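PDB 4G79: spindle assembly abnormal protein 6 from Caenorhabditis elegans, which serves as the central scaffold of the centriole, setting its ninefold symmetry, and is required for centrosome duplication. Local coordinates for residues I57-F67 / I109-F120. Residues are numbered along the deposited sequence; the frame is centred on the assembly and turned at random.
Sequences ISRSDDFEFLF and IILDAEKNFCSF
Phe67 presents one face of its ring to Cys118, whose SG stands 4.2 Å from the ring centroid and 27° off the normal, a sulfur-aromatic contact. The rim of the same ring runs into the backbone of the other hairpin, with Lys115 O, near the ring plane, 3.5 Å from Phe67 CE1. Leu111 meets this ring at about a right angle, its CD1 3.5 Å from Phe67 CZ, and the same methyl lies obliquely against Phe65 CE2. The Phe65 ring, trans to N (chi1 -166°), is carried over to Ile109 CG2 and Leu111 CD1, with Arg59 CD over the centre of one face and Phe67 CE2 offset toward the rim of the other. Ile57 and Ile109 reach toward each other tip to tip through their CD1 methyls, and Ile57 CD1 also presses on Cys118 SG at 3.5 Å. The two hairpins, 51-58 with 66-71 and 106-111 with 117-123, belong to the N-terminal head domain of SAS-6, and Leu138 of strand 132-140 touches Ile57, Phe67, Cys118 and Phe120 between them. Toward solvent, Lys115, extended beyond CG, reaches Asp62, NZ meeting OD2 at 2.6 Å on its syn side, 33° out of the carboxylate plane, while Glu64 OE1 flanks the ammonium more loosely. Asp62 OD1 accepts from Glu64 N in an Asx turn; an alanine here would probably cost Lys115 its short partner, leaving the longer Glu64 bridge, and free the turn at Glu64 N.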
ATOM      1  N   ILE A  57     -14.504  -1.294 -18.231  1.00 31.42           N
ATOM      2  CA  ILE A  57     -14.526  -2.742 -18.005  1.00 29.88           C
ATOM      3  C   ILE A  57     -15.857  -3.315 -18.520  1.00 32.71           C
ATOM      4  O   ILE A  57     -16.898  -2.650 -18.488  1.00 32.44           O
ATOM      5  CB  ILE A  57     -14.230  -3.193 -16.561  1.00 33.05           C
ATOM      6  CG1 ILE A  57     -15.287  -2.735 -15.550  1.00 34.53           C
ATOM      7  CG2 ILE A  57     -12.754  -2.935 -16.103  1.00 32.48           C
ATOM      8  CD1 ILE A  57     -15.175  -3.497 -14.231  1.00 40.90           C
ATOM      9  N   SER A  58     -15.790  -4.531 -19.046  1.00 29.80           N
ATOM     10  CA  SER A  58     -16.952  -5.278 -19.536  1.00 31.28           C
ATOM     11  C   SER A  58     -16.667  -6.746 -19.430  1.00 35.69           C
ATOM     12  O   SER A  58     -15.514  -7.144 -19.247  1.00 32.34           O
ATOM     13  CB  SER A  58     -17.286  -4.910 -20.983  1.00 35.02           C
ATOM     14  OG  SER A  58     -16.193  -5.172 -21.849  1.00 38.99           O
ATOM     15  N   ARG A  59     -17.720  -7.577 -19.524  1.00 34.48           N
ATOM     16  CA  ARG A  59     -17.567  -9.036 -19.536  1.00 34.83           C
ATOM     17  C   ARG A  59     -18.788  -9.623 -20.234  1.00 41.58           C
ATOM     18  O   ARG A  59     -19.904  -9.084 -20.109  1.00 39.16           O
ATOM     19  CB  ARG A  59     -17.308  -9.644 -18.152  1.00 36.24           C
ATOM     20  CG  ARG A  59     -18.527  -9.729 -17.260  1.00 41.91           C
ATOM     21  CD  ARG A  59     -18.124 -10.269 -15.909  1.00 48.54           C
ATOM     22  NE  ARG A  59     -19.295 -10.472 -15.065  1.00 49.59           N
ATOM     23  CZ  ARG A  59     -19.500 -11.552 -14.334  1.00 50.88           C
ATOM     24  NH1 ARG A  59     -18.607 -12.540 -14.329  1.00 38.23           N
ATOM     25  NH2 ARG A  59     -20.590 -11.654 -13.586  1.00 46.81           N
ATOM     26  N   SER A  60     -18.577 -10.726 -20.986  1.00 41.91           N
ATOM     27  CA  SER A  60     -19.611 -11.321 -21.819  1.00 43.50           C
ATOM     28  C   SER A  60     -20.666 -12.070 -21.025  1.00 45.81           C
ATOM     29  O   SER A  60     -21.708 -12.419 -21.605  1.00 45.97           O
ATOM     30  CB  SER A  60     -19.000 -12.236 -22.873  1.00 50.39           C
ATOM     31  OG  SER A  60     -18.397 -13.384 -22.303  1.00 52.77           O
ATOM     32  N   ASP A  61     -20.422 -12.312 -19.714  1.00 40.04           N
ATOM     33  CA  ASP A  61     -21.401 -13.016 -18.850  1.00 41.19           C
ATOM     34  C   ASP A  61     -22.625 -12.197 -18.577  1.00 45.13           C
ATOM     35  O   ASP A  61     -23.657 -12.764 -18.214  1.00 45.36           O
ATOM     36  CB  ASP A  61     -20.805 -13.317 -17.463  1.00 42.22           C
ATOM     37  CG  ASP A  61     -19.417 -13.876 -17.467  1.00 44.65           C
ATOM     38  OD1 ASP A  61     -18.492 -13.151 -17.889  1.00 41.87           O
ATOM     39  OD2 ASP A  61     -19.237 -14.988 -16.961  1.00 43.84           O
ATOM     40  N   ASP A  62     -22.453 -10.853 -18.574  1.00 44.56           N
ATOM     41  CA  ASP A  62     -23.497  -9.939 -18.163  1.00 45.34           C
ATOM     42  C   ASP A  62     -23.470  -8.661 -18.997  1.00 47.38           C
ATOM     43  O   ASP A  62     -22.505  -7.889 -18.919  1.00 42.75           O
ATOM     44  CB  ASP A  62     -23.282  -9.641 -16.650  1.00 45.70           C
ATOM     45  CG  ASP A  62     -24.338  -8.781 -15.979  1.00 52.07           C
ATOM     46  OD1 ASP A  62     -25.368  -8.464 -16.639  1.00 50.44           O
ATOM     47  OD2 ASP A  62     -24.133  -8.408 -14.812  1.00 54.64           O
ATOM     48  N   PHE A  63     -24.561  -8.413 -19.759  1.00 47.97           N
ATOM     49  CA  PHE A  63     -24.700  -7.209 -20.593  1.00 49.62           C
ATOM     50  C   PHE A  63     -24.759  -5.943 -19.727  1.00 52.97           C
ATOM     51  O   PHE A  63     -24.465  -4.863 -20.214  1.00 53.22           O
ATOM     52  CB  PHE A  63     -25.965  -7.256 -21.504  1.00 55.34           C
ATOM     53  CG  PHE A  63     -26.369  -8.518 -22.252  1.00 60.60           C
ATOM     54  CD1 PHE A  63     -25.420  -9.291 -22.917  1.00 64.27           C
ATOM     55  CD2 PHE A  63     -27.713  -8.859 -22.397  1.00 65.90           C
ATOM     56  CE1 PHE A  63     -25.807 -10.417 -23.664  1.00 67.01           C
ATOM     57  CE2 PHE A  63     -28.100  -9.990 -23.138  1.00 71.56           C
ATOM     58  CZ  PHE A  63     -27.144 -10.765 -23.760  1.00 69.52           C
ATOM     59  N   GLU A  64     -25.136  -6.074 -18.454  1.00 50.81           N
ATOM     60  CA  GLU A  64     -25.232  -4.957 -17.510  1.00 51.63           C
ATOM     61  C   GLU A  64     -23.881  -4.637 -16.867  1.00 51.99           C
ATOM     62  O   GLU A  64     -23.767  -3.614 -16.203  1.00 52.82           O
ATOM     63  CB  GLU A  64     -26.273  -5.254 -16.418  1.00 55.21           C
ATOM     64  CG  GLU A  64     -27.704  -5.230 -16.930  1.00 67.13           C
ATOM     65  CD  GLU A  64     -28.749  -5.599 -15.896  1.00 91.67           C
ATOM     66  OE1 GLU A  64     -28.539  -6.586 -15.151  1.00 81.36           O
ATOM     67  OE2 GLU A  64     -29.800  -4.919 -15.861  1.00 91.46           O
ATOM     68  N   PHE A  65     -22.880  -5.514 -17.042  1.00 44.30           N
ATOM     69  CA  PHE A  65     -21.532  -5.368 -16.519  1.00 41.51           C
ATOM     70  C   PHE A  65     -20.753  -4.490 -17.491  1.00 44.18           C
ATOM     71  O   PHE A  65     -20.076  -4.981 -18.384  1.00 43.52           O
ATOM     72  CB  PHE A  65     -20.877  -6.745 -16.316  1.00 42.24           C
ATOM     73  CG  PHE A  65     -19.627  -6.714 -15.480  1.00 42.45           C
ATOM     74  CD1 PHE A  65     -18.405  -6.330 -16.034  1.00 43.10           C
ATOM     75  CD2 PHE A  65     -19.674  -7.010 -14.123  1.00 45.57           C
ATOM     76  CE1 PHE A  65     -17.251  -6.289 -15.256  1.00 43.30           C
ATOM     77  CE2 PHE A  65     -18.516  -6.957 -13.343  1.00 47.27           C
ATOM     78  CZ  PHE A  65     -17.313  -6.616 -13.921  1.00 42.45           C
ATOM     79  N   LEU A  66     -20.955  -3.187 -17.388  1.00 41.07           N
ATOM     80  CA  LEU A  66     -20.339  -2.201 -18.266  1.00 41.59           C
ATOM     81  C   LEU A  66     -20.067  -0.970 -17.417  1.00 41.39           C
ATOM     82  O   LEU A  66     -21.012  -0.315 -16.968  1.00 41.79           O
ATOM     83  CB  LEU A  66     -21.289  -1.915 -19.467  1.00 44.87           C
ATOM     84  CG  LEU A  66     -20.713  -1.127 -20.636  1.00 53.38           C
ATOM     85  CD1 LEU A  66     -19.316  -1.626 -21.052  1.00 52.75           C
ATOM     86  CD2 LEU A  66     -21.685  -1.109 -21.805  1.00 60.54           C
ATOM     87  N   PHE A  67     -18.788  -0.729 -17.088  1.00 35.40           N
ATOM     88  CA  PHE A  67     -18.444   0.365 -16.182  1.00 33.87           C
ATOM     89  C   PHE A  67     -17.304   1.195 -16.698  1.00 33.94           C
ATOM     90  O   PHE A  67     -16.396   0.657 -17.336  1.00 32.50           O
ATOM     91  CB  PHE A  67     -18.076  -0.183 -14.792  1.00 33.97           C
ATOM     92  CG  PHE A  67     -19.128  -1.085 -14.185  1.00 35.27           C
ATOM     93  CD1 PHE A  67     -20.160  -0.558 -13.427  1.00 39.04           C
ATOM     94  CD2 PHE A  67     -19.072  -2.464 -14.361  1.00 36.65           C
ATOM     95  CE1 PHE A  67     -21.152  -1.389 -12.899  1.00 40.91           C
ATOM     96  CE2 PHE A  67     -20.061  -3.295 -13.822  1.00 40.54           C
ATOM     97  CZ  PHE A  67     -21.103  -2.750 -13.111  1.00 39.51           C
ATOM     98  N   ILE A 109     -12.543  -6.789  -8.464  1.00 32.28           N
ATOM     99  CA  ILE A 109     -13.658  -5.917  -8.848  1.00 33.82           C
ATOM    100  C   ILE A 109     -14.741  -6.166  -7.804  1.00 39.47           C
ATOM    101  O   ILE A 109     -15.137  -7.318  -7.589  1.00 39.50           O
ATOM    102  CB  ILE A 109     -14.137  -6.147 -10.310  1.00 37.10           C
ATOM    103  CG1 ILE A 109     -13.023  -5.793 -11.330  1.00 36.99           C
ATOM    104  CG2 ILE A 109     -15.415  -5.353 -10.600  1.00 37.80           C
ATOM    105  CD1 ILE A 109     -13.131  -6.614 -12.627  1.00 43.87           C
ATOM    106  N   ILE A 110     -15.112  -5.123  -7.067  1.00 37.54           N
ATOM    107  CA  ILE A 110     -16.118  -5.252  -6.026  1.00 39.02           C
ATOM    108  C   ILE A 110     -17.350  -4.595  -6.598  1.00 44.37           C
ATOM    109  O   ILE A 110     -17.363  -3.387  -6.801  1.00 41.78           O
ATOM    110  CB  ILE A 110     -15.649  -4.660  -4.673  1.00 42.97           C
ATOM    111  CG1 ILE A 110     -14.345  -5.338  -4.184  1.00 42.52           C
ATOM    112  CG2 ILE A 110     -16.740  -4.740  -3.609  1.00 45.51           C
ATOM    113  CD1 ILE A 110     -13.273  -4.436  -4.084  1.00 54.14           C
ATOM    114  N   LEU A 111     -18.339  -5.424  -6.941  1.00 43.71           N
ATOM    115  CA  LEU A 111     -19.578  -5.035  -7.582  1.00 45.14           C
ATOM    116  C   LEU A 111     -20.621  -4.593  -6.587  1.00 53.44           C
ATOM    117  O   LEU A 111     -20.923  -5.312  -5.634  1.00 54.49           O
ATOM    118  CB  LEU A 111     -20.101  -6.237  -8.395  1.00 45.53           C
ATOM    119  CG  LEU A 111     -21.153  -5.973  -9.455  1.00 52.42           C
ATOM    120  CD1 LEU A 111     -20.623  -5.070 -10.523  1.00 51.24           C
ATOM    121  CD2 LEU A 111     -21.601  -7.274 -10.085  1.00 55.70           C
ATOM    122  N   ASP A 112     -21.232  -3.428  -6.859  1.00 52.28           N
ATOM    123  CA  ASP A 112     -22.351  -2.899  -6.076  1.00 54.91           C
ATOM    124  C   ASP A 112     -23.555  -3.842  -6.251  1.00 61.02           C
ATOM    125  O   ASP A 112     -23.700  -4.441  -7.323  1.00 59.24           O
ATOM    126  CB  ASP A 112     -22.676  -1.470  -6.549  1.00 57.22           C
ATOM    127  CG  ASP A 112     -23.955  -0.890  -5.986  1.00 69.63           C
ATOM    128  OD1 ASP A 112     -24.091  -0.853  -4.744  1.00 72.12           O
ATOM    129  OD2 ASP A 112     -24.819  -0.478  -6.789  1.00 74.55           O
ATOM    130  N   ALA A 113     -24.401  -3.991  -5.204  1.00 61.21           N
ATOM    131  CA  ALA A 113     -25.585  -4.858  -5.221  1.00 63.46           C
ATOM    132  C   ALA A 113     -26.499  -4.601  -6.433  1.00 67.55           C
ATOM    133  O   ALA A 113     -26.975  -5.563  -7.045  1.00 68.06           O
ATOM    134  CB  ALA A 113     -26.387  -4.688  -3.928  1.00 67.50           C
ATOM    135  N   GLU A 114     -26.740  -3.317  -6.770  1.00 63.01           N
ATOM    136  CA  GLU A 114     -27.592  -2.919  -7.881  1.00 63.34           C
ATOM    137  C   GLU A 114     -26.809  -2.667  -9.181  1.00 62.79           C
ATOM    138  O   GLU A 114     -27.393  -2.171 -10.146  1.00 62.91           O
ATOM    139  CB  GLU A 114     -28.397  -1.668  -7.501  1.00 67.83           C
ATOM    140  CG  GLU A 114     -29.761  -1.999  -6.920  1.00 83.76           C
ATOM    141  CD  GLU A 114     -30.535  -0.823  -6.357  1.00111.39           C
ATOM    142  OE1 GLU A 114     -30.466   0.282  -6.945  1.00108.44           O
ATOM    143  OE2 GLU A 114     -31.240  -1.018  -5.340  1.00110.77           O
ATOM    144  N   LYS A 115     -25.496  -3.005  -9.213  1.00 56.03           N
ATOM    145  CA  LYS A 115     -24.613  -2.840 -10.384  1.00 52.72           C
ATOM    146  C   LYS A 115     -24.592  -1.379 -10.883  1.00 54.67           C
ATOM    147  O   LYS A 115     -24.560  -1.137 -12.098  1.00 53.77           O
ATOM    148  CB  LYS A 115     -25.018  -3.796 -11.542  1.00 54.92           C
ATOM    149  CG  LYS A 115     -24.935  -5.286 -11.216  1.00 62.47           C
ATOM    150  CD  LYS A 115     -25.658  -6.078 -12.291  1.00 67.59           C
ATOM    151  CE  LYS A 115     -25.631  -7.557 -12.029  1.00 71.96           C
ATOM    152  NZ  LYS A 115     -26.148  -8.316 -13.197  1.00 71.40           N
ATOM    153  N   ASN A 116     -24.634  -0.409  -9.947  1.00 51.25           N
ATOM    154  CA  ASN A 116     -24.558   1.019 -10.289  1.00 51.67           C
ATOM    155  C   ASN A 116     -23.102   1.422 -10.488  1.00 52.00           C
ATOM    156  O   ASN A 116     -22.792   2.387 -11.194  1.00 50.71           O
ATOM    157  CB  ASN A 116     -25.199   1.877  -9.198  1.00 55.50           C
ATOM    158  CG  ASN A 116     -26.709   1.809  -9.146  1.00 73.34           C
ATOM    159  OD1 ASN A 116     -27.398   1.859 -10.172  1.00 56.46           O
ATOM    160  ND2 ASN A 116     -27.253   1.738  -7.936  1.00 63.89           N
ATOM    161  N   PHE A 117     -22.200   0.658  -9.852  1.00 47.50           N
ATOM    162  CA  PHE A 117     -20.763   0.890  -9.890  1.00 45.41           C
ATOM    163  C   PHE A 117     -20.001  -0.339  -9.411  1.00 47.06           C
ATOM    164  O   PHE A 117     -20.579  -1.297  -8.893  1.00 45.80           O
ATOM    165  CB  PHE A 117     -20.408   2.101  -8.991  1.00 48.73           C
ATOM    166  CG  PHE A 117     -20.849   1.956  -7.549  1.00 53.27           C
ATOM    167  CD1 PHE A 117     -20.039   1.309  -6.618  1.00 56.30           C
ATOM    168  CD2 PHE A 117     -22.059   2.485  -7.120  1.00 58.30           C
ATOM    169  CE1 PHE A 117     -20.457   1.161  -5.288  1.00 59.01           C
ATOM    170  CE2 PHE A 117     -22.471   2.343  -5.790  1.00 63.57           C
ATOM    171  CZ  PHE A 117     -21.663   1.694  -4.882  1.00 60.86           C
ATOM    172  N   CYS A 118     -18.683  -0.270  -9.542  1.00 42.98           N
ATOM    173  CA  CYS A 118     -17.767  -1.253  -9.038  1.00 42.09           C
ATOM    174  C   CYS A 118     -16.486  -0.547  -8.678  1.00 42.93           C
ATOM    175  O   CYS A 118     -16.210   0.540  -9.186  1.00 40.33           O
ATOM    176  CB  CYS A 118     -17.531  -2.363 -10.056  1.00 42.60           C
ATOM    177  SG  CYS A 118     -16.555  -1.853 -11.487  1.00 45.18           S
ATOM    178  N   SER A 119     -15.705  -1.165  -7.804  1.00 40.01           N
ATOM    179  CA  SER A 119     -14.386  -0.678  -7.460  1.00 38.31           C
ATOM    180  C   SER A 119     -13.419  -1.578  -8.175  1.00 38.06           C
ATOM    181  O   SER A 119     -13.541  -2.789  -8.070  1.00 36.89           O
ATOM    182  CB  SER A 119     -14.180  -0.699  -5.950  1.00 44.40           C
ATOM    183  OG  SER A 119     -12.845  -0.360  -5.613  1.00 53.00           O
ATOM    184  N   PHE A 120     -12.557  -1.009  -9.012  1.00 31.27           N
ATOM    185  CA  PHE A 120     -11.542  -1.749  -9.731  1.00 29.37           C
ATOM    186  C   PHE A 120     -10.269  -1.581  -8.887  1.00 33.15           C
ATOM    187  O   PHE A 120      -9.836  -0.445  -8.665  1.00 30.82           O
ATOM    188  CB  PHE A 120     -11.387  -1.187 -11.167  1.00 30.81           C
ATOM    189  CG  PHE A 120     -10.235  -1.759 -11.969  1.00 32.74           C
ATOM    190  CD1 PHE A 120      -8.965  -1.207 -11.882  1.00 34.85           C
ATOM    191  CD2 PHE A 120     -10.426  -2.852 -12.813  1.00 35.32           C
ATOM    192  CE1 PHE A 120      -7.902  -1.734 -12.631  1.00 35.01           C
ATOM    193  CE2 PHE A 120      -9.376  -3.354 -13.580  1.00 36.72           C
ATOM    194  CZ  PHE A 120      -8.120  -2.805 -13.470  1.00 34.24           C
TER
HETATM  195  O   HOH W   1     -24.914  -1.874 -14.732  1.00 56.34           O